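Local coordinates for protein enoyl-CoA hydratase (Mycobacterium smegmatis, PDB 3PE8) that probably catalyses the reversible hydration of enoyl-CoA thioesters, as a zinc-binding, hexameric member of the enoyl-CoA hydratase/isomerase (crotonase) family, at residues Val174-Ala179 and Leu184-Arg189. Sequence-based numbering, arbitrary orientation.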
ATOM      1  N   VAL A 174      12.165 -17.770 -15.963  1.00  9.18           N
ATOM      2  CA  VAL A 174      11.513 -18.650 -16.928  1.00  8.81           C
ATOM      3  C   VAL A 174      11.085 -19.919 -16.214  1.00  9.09           C
ATOM      4  O   VAL A 174      11.644 -20.312 -15.157  1.00 11.07           O
ATOM      5  CB  VAL A 174      12.386 -18.984 -18.161  1.00  9.01           C
ATOM      6  CG1 VAL A 174      12.857 -17.693 -18.838  1.00  9.74           C
ATOM      7  CG2 VAL A 174      13.583 -19.891 -17.780  1.00 11.56           C
ATOM      8  N   THR A 175      10.079 -20.565 -16.787  1.00  9.82           N
ATOM      9  CA  THR A 175       9.534 -21.793 -16.195  1.00 10.17           C
ATOM     10  C   THR A 175      10.192 -23.095 -16.673  1.00 10.89           C
ATOM     11  O   THR A 175      10.075 -24.169 -16.033  1.00 11.19           O
ATOM     12  CB  THR A 175       8.032 -21.930 -16.440  1.00  9.84           C
ATOM     13  OG1 THR A 175       7.730 -22.071 -17.838  1.00 10.29           O
ATOM     14  CG2 THR A 175       7.225 -20.750 -15.816  1.00 10.02           C
ATOM     15  N   GLU A 176      10.886 -23.013 -17.807  1.00 11.35           N
ATOM     16  CA  GLU A 176      11.367 -24.182 -18.525  1.00 11.75           C
ATOM     17  C   GLU A 176      12.423 -23.738 -19.531  1.00 11.06           C
ATOM     18  O   GLU A 176      12.294 -22.667 -20.127  1.00 10.20           O
ATOM     19  CB  GLU A 176      10.176 -24.849 -19.233  1.00 12.45           C
ATOM     20  CG  GLU A 176      10.457 -26.155 -19.883  1.00 15.11           C
ATOM     21  CD  GLU A 176       9.220 -26.819 -20.502  1.00 17.68           C
ATOM     22  OE1 GLU A 176       8.117 -26.206 -20.588  1.00 16.14           O
ATOM     23  OE2 GLU A 176       9.380 -27.980 -20.975  1.00 19.26           O
ATOM     24  N   VAL A 177      13.457 -24.566 -19.684  1.00 11.30           N
ATOM     25  CA  VAL A 177      14.500 -24.385 -20.690  1.00 10.53           C
ATOM     26  C   VAL A 177      14.542 -25.667 -21.509  1.00 11.14           C
ATOM     27  O   VAL A 177      14.624 -26.773 -20.946  1.00 11.56           O
ATOM     28  CB  VAL A 177      15.889 -24.121 -20.095  1.00  9.81           C
ATOM     29  CG1 VAL A 177      16.925 -24.072 -21.211  1.00 10.33           C
ATOM     30  CG2 VAL A 177      15.849 -22.801 -19.329  1.00 12.38           C
ATOM     31  N   VAL A 178      14.495 -25.497 -22.836  1.00 10.79           N
ATOM     32  CA  VAL A 178      14.483 -26.622 -23.784  1.00 11.58           C
ATOM     33  C   VAL A 178      15.495 -26.403 -24.899  1.00 11.35           C
ATOM     34  O   VAL A 178      15.957 -25.282 -25.126  1.00 11.94           O
ATOM     35  CB  VAL A 178      13.093 -26.838 -24.417  1.00 12.76           C
ATOM     36  CG1 VAL A 178      12.044 -27.163 -23.330  1.00 15.36           C
ATOM     37  CG2 VAL A 178      12.659 -25.616 -25.223  1.00 13.26           C
ATOM     38  N   ALA A 179      15.844 -27.486 -25.597  1.00 11.94           N
ATOM     39  CA  ALA A 179      16.698 -27.386 -26.754  1.00 12.95           C
ATOM     40  C   ALA A 179      16.095 -26.393 -27.739  1.00 12.62           C
ATOM     41  O   ALA A 179      14.877 -26.295 -27.902  1.00 12.85           O
ATOM     42  CB  ALA A 179      16.862 -28.797 -27.444  1.00 14.51           C
ATOM     43  N   LEU A 184       9.320 -23.930 -29.787  1.00 11.25           N
ATOM     44  CA  LEU A 184       7.899 -23.744 -30.109  1.00 11.37           C
ATOM     45  C   LEU A 184       7.080 -25.023 -29.868  1.00 12.06           C
ATOM     46  O   LEU A 184       5.938 -24.922 -29.461  1.00 11.20           O
ATOM     47  CB  LEU A 184       7.682 -23.173 -31.502  1.00 12.67           C
ATOM     48  CG  LEU A 184       7.784 -21.621 -31.619  1.00 15.39           C
ATOM     49  CD1 LEU A 184       6.547 -20.886 -31.004  1.00 16.39           C
ATOM     50  CD2 LEU A 184       9.012 -21.051 -31.033  1.00 19.38           C
ATOM     51  N   THR A 185       7.674 -26.204 -30.038  1.00 12.76           N
ATOM     52  CA  THR A 185       7.056 -27.444 -29.561  1.00 12.95           C
ATOM     53  C   THR A 185       6.643 -27.328 -28.088  1.00 12.73           C
ATOM     54  O   THR A 185       5.503 -27.648 -27.696  1.00 13.30           O
ATOM     55  CB  THR A 185       8.033 -28.625 -29.752  1.00 13.58           C
ATOM     56  OG1 THR A 185       8.378 -28.708 -31.118  1.00 16.20           O
ATOM     57  CG2 THR A 185       7.373 -29.967 -29.299  1.00 14.57           C
ATOM     58  N   ALA A 186       7.565 -26.885 -27.236  1.00 12.42           N
ATOM     59  CA  ALA A 186       7.278 -26.753 -25.838  1.00 11.84           C
ATOM     60  C   ALA A 186       6.221 -25.737 -25.518  1.00 11.37           C
ATOM     61  O   ALA A 186       5.387 -25.939 -24.602  1.00 12.65           O
ATOM     62  CB  ALA A 186       8.581 -26.414 -25.035  1.00 12.59           C
ATOM     63  N   ALA A 187       6.302 -24.589 -26.191  1.00 11.34           N
ATOM     64  CA  ALA A 187       5.310 -23.532 -25.992  1.00 10.12           C
ATOM     65  C   ALA A 187       3.917 -24.012 -26.399  1.00 10.63           C
ATOM     66  O   ALA A 187       2.938 -23.726 -25.696  1.00 10.26           O
ATOM     67  CB  ALA A 187       5.689 -22.300 -26.729  1.00 10.96           C
ATOM     68  N   ARG A 188       3.839 -24.777 -27.497  1.00 10.99           N
ATOM     69  CA  ARG A 188       2.552 -25.351 -27.940  1.00 11.79           C
ATOM     70  C   ARG A 188       1.991 -26.359 -26.947  1.00 12.19           C
ATOM     71  O   ARG A 188       0.779 -26.444 -26.791  1.00 12.07           O
ATOM     72  CB  ARG A 188       2.664 -25.963 -29.339  1.00 11.49           C
ATOM     73  CG  ARG A 188       2.701 -24.916 -30.467  1.00 13.49           C
ATOM     74  CD  ARG A 188       2.653 -25.570 -31.829  1.00 13.83           C
ATOM     75  NE  ARG A 188       3.910 -26.164 -32.268  1.00 14.55           N
ATOM     76  CZ  ARG A 188       4.859 -25.539 -32.979  1.00 15.67           C
ATOM     77  NH1 ARG A 188       4.751 -24.241 -33.311  1.00 15.84           N
ATOM     78  NH2 ARG A 188       5.938 -26.205 -33.340  1.00 15.85           N
ATOM     79  N   ARG A 189       2.861 -27.111 -26.257  1.00 12.72           N
ATOM     80  CA  ARG A 189       2.416 -28.044 -25.228  1.00 13.24           C
ATOM     81  C   ARG A 189       1.748 -27.316 -24.086  1.00 11.99           C
ATOM     82  O   ARG A 189       0.674 -27.750 -23.627  1.00 12.76           O
ATOM     83  CB  ARG A 189       3.579 -28.901 -24.674  1.00 14.75           C
ATOM     84  CG  ARG A 189       4.154 -29.887 -25.597  1.00 18.74           C
ATOM     85  CD  ARG A 189       5.048 -30.886 -24.840  1.00 23.79           C
ATOM     86  NE  ARG A 189       6.083 -30.226 -24.011  1.00 24.33           N
ATOM     87  CZ  ARG A 189       7.381 -30.149 -24.342  1.00 28.09           C
ATOM     88  NH1 ARG A 189       7.838 -30.659 -25.511  1.00 27.91           N
ATOM     89  NH2 ARG A 189       8.231 -29.525 -23.527  1.00 28.52           N
TER
HETATM   90  O   HOH W   1       6.261 -27.497 -22.330  1.00 16.04           O
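At the edge of the main beta-sheet of the crotonase fold, Glu176 and Val178 of segment 174-179, which carries the edge strand 177-178, meet Ala186 and Arg189 on helix 183-195, which follows after a short connection. The apolar part of the contact is small: CG1 of Val178 lies 3.9 Å from CB of Ala186, and CG2 of the same valine approaches that methyl almost as closely, so the alanine faces the fork of the two branches. Next to this methyl contact runs a salt bridge in which Arg189 NH2 and Glu176 OE2 are 3.2 Å apart. Its hydrogen bond is weak, because the N-H points well off the oxygen (124°), although OE2 lies in the guanidinium plane, at its edge. The carboxylate plane is turned 46° from that of the guanidinium. Glu176 reaches across the gap with CG anti to its backbone N (chi1 -173°) and an extended chain beyond, whereas Arg189 bends at chi3 and folds back over its own helix, laying one guanidinium face 3.6 Å above Ala186 CA.

Strand 177-178 runs parallel to strand 116-120, backbone hydrogen bonds joining Glu176 and Val178 with Ala119, and the helix packs through Leu184 and Ala187 on strand 56-61 of the same sheet. Between strand and helix a water molecule donates to Glu176 OE1 (2.9 Å) and to the carbonyl O of Ala186 (2.9 Å), and accepts a weak bond from Arg189 NH2. OE1 also forms a salt bridge with Arg155 of the second subunit, so that arginines of two chains meet one carboxylate and probably favour its ionised form; the same Arg155 also hydrogen-bonds Thr175 OG1.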